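Local coordinates for uncharacterized protein (Bacteroides ovatus, PDB 4IPB) that is of unknown function but belongs to a PepSY-like family that is putatively beta-lactamase-inhibitor-like, at residues G50-T55 with E90-Q95; L56-S61 with V83-M88. All coordinates share one frame; numbering follows the deposited sequence. Where two conformers were deposited one is given.

Contact 1. Residues G50-T55 with E90-Q95. With GOL (glycerol), chain D.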
loop_
_atom_site.group_PDB
_atom_site.type_symbol
_atom_site.label_atom_id
_atom_site.label_comp_id
_atom_site.label_asym_id
_atom_site.label_seq_id
_atom_site.Cartn_x
_atom_site.Cartn_y
_atom_site.Cartn_z
ATOM N N GLY A 50 -3.007 9.141 -17.707
ATOM C CA GLY A 50 -2.286 9.989 -16.787
ATOM C C GLY A 50 -3.070 10.307 -15.511
ATOM O O GLY A 50 -2.719 11.241 -14.794
ATOM N N GLN A 51 -4.118 9.578 -15.217
ATOM C CA GLN A 51 -4.928 9.809 -14.049
ATOM C C GLN A 51 -4.421 8.938 -12.890
ATOM O O GLN A 51 -4.144 7.762 -13.041
ATOM C CB GLN A 51 -6.396 9.439 -14.303
ATOM C CG GLN A 51 -7.018 10.237 -15.438
ATOM C CD GLN A 51 -8.353 9.730 -15.948
ATOM O OE1 GLN A 51 -8.629 8.543 -16.038
ATOM N NE2 GLN A 51 -9.205 10.691 -16.324
ATOM N N TRP A 52 -4.360 9.555 -11.723
ATOM C CA TRP A 52 -3.981 8.870 -10.506
ATOM C C TRP A 52 -5.061 7.847 -10.122
ATOM O O TRP A 52 -6.250 8.159 -10.115
ATOM C CB TRP A 52 -3.866 9.888 -9.386
ATOM C CG TRP A 52 -3.635 9.299 -8.028
ATOM C CD1 TRP A 52 -2.585 8.539 -7.647
ATOM C CD2 TRP A 52 -4.499 9.420 -6.904
ATOM N NE1 TRP A 52 -2.760 8.151 -6.353
ATOM C CE2 TRP A 52 -3.921 8.671 -5.863
ATOM C CE3 TRP A 52 -5.734 10.054 -6.677
ATOM C CZ2 TRP A 52 -4.485 8.579 -4.618
ATOM C CZ3 TRP A 52 -6.270 9.951 -5.438
ATOM C CH2 TRP A 52 -5.639 9.244 -4.425
ATOM N N VAL A 53 -4.616 6.628 -9.855
ATOM C CA VAL A 53 -5.489 5.527 -9.427
ATOM C C VAL A 53 -5.343 5.039 -7.996
ATOM O O VAL A 53 -6.315 4.522 -7.449
ATOM C CB VAL A 53 -5.515 4.397 -10.427
ATOM C CG1 VAL A 53 -6.079 4.926 -11.756
ATOM C CG2 VAL A 53 -4.208 3.694 -10.556
HETATM N N MSE A 54 -4.151 5.135 -7.434
HETATM C CA MSE A 54 -3.926 4.751 -5.988
HETATM C C MSE A 54 -2.557 5.155 -5.528
HETATM O O MSE A 54 -1.582 5.167 -6.317
HETATM C CB MSE A 54 -4.225 3.276 -5.686
HETATM C CG MSE A 54 -3.347 2.325 -6.400
HETATM SE SE MSE A 54 -3.769 0.455 -5.861
HETATM C CE MSE A 54 -2.367 -0.378 -6.761
ATOM N N THR A 55 -2.444 5.372 -4.203
ATOM C CA THR A 55 -1.183 5.561 -3.588
ATOM C C THR A 55 -1.091 4.622 -2.394
ATOM O O THR A 55 -2.027 4.545 -1.582
ATOM C CB THR A 55 -1.064 7.009 -3.091
ATOM O OG1 THR A 55 -0.998 7.891 -4.220
ATOM C CG2 THR A 55 0.193 7.188 -2.237
ATOM N N GLU A 90 -4.680 4.489 -0.573
ATOM C CA GLU A 90 -5.621 5.552 -0.835
ATOM C C GLU A 90 -6.003 5.583 -2.283
ATOM O O GLU A 90 -5.186 5.243 -3.160
ATOM C CB GLU A 90 -5.065 6.897 -0.456
ATOM C CG GLU A 90 -4.735 7.019 1.024
ATOM C CD GLU A 90 -3.979 8.301 1.353
ATOM O OE1 GLU A 90 -2.738 8.330 1.104
ATOM O OE2 GLU A 90 -4.651 9.242 1.850
ATOM N N PHE A 91 -7.243 6.005 -2.546
ATOM C CA PHE A 91 -7.807 5.985 -3.910
ATOM C C PHE A 91 -8.569 7.272 -4.213
ATOM O O PHE A 91 -9.064 7.945 -3.284
ATOM C CB PHE A 91 -8.833 4.847 -4.042
ATOM C CG PHE A 91 -8.340 3.498 -3.638
ATOM C CD1 PHE A 91 -7.779 2.685 -4.559
ATOM C CD2 PHE A 91 -8.633 2.972 -2.382
ATOM C CE1 PHE A 91 -7.318 1.420 -4.221
ATOM C CE2 PHE A 91 -8.245 1.679 -2.046
ATOM C CZ PHE A 91 -7.589 0.908 -2.954
ATOM N N PRO A 92 -8.816 7.578 -5.498
ATOM C CA PRO A 92 -9.571 8.795 -5.811
ATOM C C PRO A 92 -11.022 8.675 -5.398
ATOM O O PRO A 92 -11.609 9.663 -5.030
ATOM C CB PRO A 92 -9.395 8.948 -7.355
ATOM C CG PRO A 92 -8.862 7.614 -7.836
ATOM C CD PRO A 92 -8.081 7.069 -6.677
ATOM N N LYS A 93 -11.597 7.480 -5.496
ATOM C CA LYS A 93 -12.995 7.294 -5.212
ATOM C C LYS A 93 -13.261 6.294 -4.078
ATOM O O LYS A 93 -14.205 6.494 -3.369
ATOM C CB LYS A 93 -13.730 6.828 -6.476
ATOM C CG LYS A 93 -15.256 6.748 -6.371
ATOM C CD LYS A 93 -15.866 5.956 -7.556
ATOM C CE LYS A 93 -16.709 6.843 -8.428
ATOM N NZ LYS A 93 -17.376 6.044 -9.500
ATOM N N TRP A 94 -12.567 5.180 -4.046
ATOM C CA TRP A 94 -12.858 4.095 -3.088
ATOM C C TRP A 94 -12.311 4.550 -1.714
ATOM O O TRP A 94 -11.386 5.389 -1.621
ATOM C CB TRP A 94 -12.212 2.749 -3.494
ATOM C CG TRP A 94 -12.409 2.310 -4.966
ATOM C CD1 TRP A 94 -11.418 1.953 -5.836
ATOM C CD2 TRP A 94 -13.631 2.219 -5.696
ATOM N NE1 TRP A 94 -11.954 1.685 -7.087
ATOM C CE2 TRP A 94 -13.315 1.793 -7.006
ATOM C CE3 TRP A 94 -14.948 2.418 -5.367
ATOM C CZ2 TRP A 94 -14.282 1.604 -8.007
ATOM C CZ3 TRP A 94 -15.942 2.217 -6.351
ATOM C CH2 TRP A 94 -15.598 1.836 -7.670
ATOM N N GLN A 95 -12.892 3.978 -0.660
ATOM C CA GLN A 95 -12.439 4.205 0.711
ATOM C C GLN A 95 -11.005 3.640 0.914
ATOM O O GLN A 95 -10.611 2.604 0.354
ATOM C CB GLN A 95 -13.409 3.525 1.691
ATOM C CG GLN A 95 -13.026 3.576 3.145
ATOM C CD GLN A 95 -14.069 2.936 4.033
ATOM O OE1 GLN A 95 -14.160 1.723 4.146
ATOM N NE2 GLN A 95 -14.845 3.767 4.683
HETATM C C1 GOL D . -4.077 10.990 -1.415
HETATM O O1 GOL D . -3.909 12.282 -0.803
HETATM C C2 GOL D . -2.737 10.319 -1.731
HETATM O O2 GOL D . -1.876 10.278 -0.590
HETATM C C3 GOL D . -2.073 11.067 -2.878
HETATM O O3 GOL D . -0.945 10.311 -3.305
#
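T55 and E90 close the end of an antiparallel pairing between strands 52-58 and 82-90, and the loop that follows E90 folds back against W52. The two residues form a hydrogen-bonded pair: T55 N gives to E90 O at 2.9 Å, and E90 N gives to T55 O at 2.8 Å. The backbones stay close through M54 and F91 without a further bridge, M54 CA leaning on E90 O at 3.1 Å. The six-membered ring of W52 meets P92, whose CD sits over one face, 3.9 Å from the ring centroid, in a CH-pi contact. CG of W52 is anti to the backbone N (chi1 173°), and the indole runs forward along its own strand, where NE1 donates to T55 OG1 at 2.8 Å. F91 runs alongside M54, a selenomethionine, CD1 against CB at 3.8 Å, with SE 5.2 Å from the F91 ring centroid, off to one side, in a Met-aromatic contact. A glycerol, probably from the crystallisation liquor, bridges T55 OG1 through O3 and E90 OE1 through O2. On the other neighbour, strand 40-46, V53 and M54 form a classic beta bulge opposite W45; here an antiparallel pair ends and passes into a loop beside an inner strand.

Contact 2. Residues L56-S61 with V83-M88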
loop_
_atom_site.group_PDB
_atom_site.type_symbol
_atom_site.label_atom_id
_atom_site.label_comp_id
_atom_site.label_asym_id
_atom_site.label_seq_id
_atom_site.Cartn_x
_atom_site.Cartn_y
_atom_site.Cartn_z
ATOM N N LEU A 56 0.047 3.974 -2.290
ATOM C CA LEU A 56 0.360 3.079 -1.176
ATOM C C LEU A 56 1.543 3.646 -0.417
ATOM O O LEU A 56 2.635 3.884 -0.997
ATOM C CB LEU A 56 0.634 1.682 -1.647
ATOM C CG LEU A 56 -0.533 1.002 -2.313
ATOM C CD1 LEU A 56 -0.632 1.272 -3.800
ATOM C CD2 LEU A 56 -0.495 -0.490 -2.084
ATOM N N THR A 57 1.353 3.890 0.889
ATOM C CA THR A 57 2.385 4.467 1.716
ATOM C C THR A 57 2.781 3.443 2.786
ATOM O O THR A 57 1.926 2.905 3.481
ATOM C CB THR A 57 1.926 5.736 2.451
ATOM O OG1 THR A 57 1.460 6.724 1.492
ATOM C CG2 THR A 57 3.030 6.366 3.265
ATOM N N ASP A 58 4.074 3.179 2.880
ATOM C CA ASP A 58 4.574 2.219 3.836
ATOM C C ASP A 58 4.748 2.885 5.195
ATOM O O ASP A 58 5.713 3.633 5.417
ATOM C CB ASP A 58 5.952 1.736 3.393
ATOM C CG ASP A 58 5.935 1.003 2.033
ATOM O OD1 ASP A 58 4.910 0.456 1.639
ATOM O OD2 ASP A 58 7.003 0.952 1.376
ATOM N N LEU A 59 3.830 2.584 6.093
ATOM C CA LEU A 59 3.835 3.120 7.448
ATOM C C LEU A 59 4.683 2.303 8.424
ATOM O O LEU A 59 5.054 2.823 9.460
ATOM C CB LEU A 59 2.402 3.212 7.967
ATOM C CG LEU A 59 1.407 4.094 7.201
ATOM C CD1 LEU A 59 0.029 4.077 7.845
ATOM C CD2 LEU A 59 1.913 5.503 7.114
ATOM N N VAL A 60 5.013 1.060 8.043
ATOM C CA VAL A 60 6.016 0.194 8.716
ATOM C C VAL A 60 5.471 -0.432 10.010
ATOM O O VAL A 60 5.530 -1.651 10.179
ATOM C CB VAL A 60 7.346 0.910 9.004
ATOM C CG1 VAL A 60 8.363 -0.059 9.613
ATOM C CG2 VAL A 60 7.915 1.561 7.741
ATOM N N SER A 61 4.962 0.400 10.902
ATOM C CA SER A 61 4.663 -0.052 12.270
ATOM C C SER A 61 3.348 0.441 12.853
ATOM O O SER A 61 2.762 1.398 12.371
ATOM C CB SER A 61 5.803 0.325 13.180
ATOM O OG SER A 61 6.132 1.694 13.064
ATOM N N VAL A 83 4.311 -7.835 13.484
ATOM C CA VAL A 83 3.833 -6.999 12.410
ATOM C C VAL A 83 5.010 -6.735 11.478
ATOM O O VAL A 83 5.998 -6.106 11.885
ATOM C CB VAL A 83 3.247 -5.703 12.955
ATOM C CG1 VAL A 83 2.957 -4.767 11.815
ATOM C CG2 VAL A 83 1.967 -6.005 13.707
ATOM N N ASP A 84 4.945 -7.255 10.264
ATOM C CA ASP A 84 6.024 -7.084 9.289
ATOM C C ASP A 84 5.953 -5.773 8.526
ATOM O O ASP A 84 7.002 -5.191 8.196
ATOM C CB ASP A 84 6.021 -8.197 8.250
ATOM C CG ASP A 84 6.419 -9.551 8.835
ATOM O OD1 ASP A 84 6.869 -9.647 10.010
ATOM O OD2 ASP A 84 6.278 -10.537 8.081
ATOM N N ASN A 85 4.737 -5.339 8.232
ATOM C CA ASN A 85 4.545 -4.101 7.507
ATOM C C ASN A 85 3.131 -3.572 7.711
ATOM O O ASN A 85 2.216 -4.290 8.121
ATOM C CB ASN A 85 4.878 -4.353 6.036
ATOM C CG ASN A 85 5.019 -3.072 5.221
ATOM O OD1 ASN A 85 5.298 -1.973 5.749
ATOM N ND2 ASN A 85 4.872 -3.212 3.905
ATOM N N VAL A 86 2.992 -2.273 7.479
ATOM C CA VAL A 86 1.722 -1.576 7.576
ATOM C C VAL A 86 1.686 -0.657 6.362
ATOM O O VAL A 86 2.603 0.144 6.209
ATOM C CB VAL A 86 1.621 -0.772 8.891
ATOM C CG1 VAL A 86 0.284 -0.028 8.990
ATOM C CG2 VAL A 86 1.855 -1.668 10.114
ATOM N N THR A 87 0.638 -0.783 5.539
ATOM C CA THR A 87 0.523 -0.005 4.320
ATOM C C THR A 87 -0.795 0.759 4.314
ATOM O O THR A 87 -1.897 0.154 4.508
ATOM C CB THR A 87 0.611 -0.886 3.074
ATOM O OG1 THR A 87 1.768 -1.696 3.168
ATOM C CG2 THR A 87 0.644 -0.062 1.803
HETATM N N MSE A 88 -0.758 2.052 4.049
HETATM C CA MSE A 88 -1.980 2.822 3.855
HETATM C C MSE A 88 -2.250 2.913 2.358
HETATM O O MSE A 88 -1.315 3.237 1.607
HETATM C CB MSE A 88 -1.811 4.209 4.455
HETATM C CG MSE A 88 -2.965 5.175 4.163
HETATM SE SE MSE A 88 -4.656 4.614 4.968
HETATM C CE MSE A 88 -4.223 5.154 6.806
HETATM O O HOH W 1 -1.195 6.240 1.022
HETATM O O HOH W 2 6.242 -3.304 12.177
#
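L56 meets T87 and M88 where strand 52-58 pairs antiparallel with strand 82-90, near the middle of the sheet. Its CB lies 3.9 Å from T87 CG2, and its CA makes a C-H...O contact with M88 O; W45 and L134 also pack on the leucine. T57 forms a hydrogen-bonded pair with M88: T57 N to M88 O is 2.8 Å and M88 N to T57 O is 2.9 Å. T57 OG1 is held beside its own backbone N (chi1 -57°), where it meets K42 NZ and a water close to M88 O. D58 follows as a non-hydrogen-bonded pair with T87; both go up the same face of the sheet alongside each other, OD1 of D58 and OG1 of T87 4.1 Å apart, too far for a hydrogen bond. Regular strand geometry ends here, and the chain turns around one acceptor. V86 O takes L59 N at 2.7 Å, tilted from the carbonyl plane, and V60 N at 3.2 Å, in plane on a lone pair; the positive phi of V60 (77°) belongs to the turn that brings both N-H groups to it. L59 reaches across the selenomethionine M88, L59 CD1 to M88 CB 3.9 Å, while its CB lies against V86 CG1; its own carbonyl is bonded by R64. V60 O is joined to V83 O by a water that donates to both. At S61, C rests 3.8 Å from V86 CG2, and OG turns to D63. The chemistry therefore changes along the segment: direct two-way backbone bonding at T57 gives way to a forked bond at V86 O and then to water, so the departing chain stays tied to strand 82-90 after its regular pairing stops, with the V86 side chain packed against L59, V60 and S61.

Contacts 1 and 2 join the same neighbouring strands, 52-58 and 82-90, and adjoin in sequence, with 56-61 and 83-88 nested inside the loop closed by 50-55 and 90-95. Their centres lie about 18 Å apart. Contact 2 is nearer the centre of the chain, its centre about 7 Å away against 12 Å, though both are only partly buried. Each begins from paired backbone and ends where one strand gives out: in contact 1 strand 82-90 passes into a loop, whereas in contact 2 strand 52-58 does. Aromatic and proline packing holds the outer contact once pairing stops; further in, main-chain bonds, a bridging water and aliphatic side chains do so.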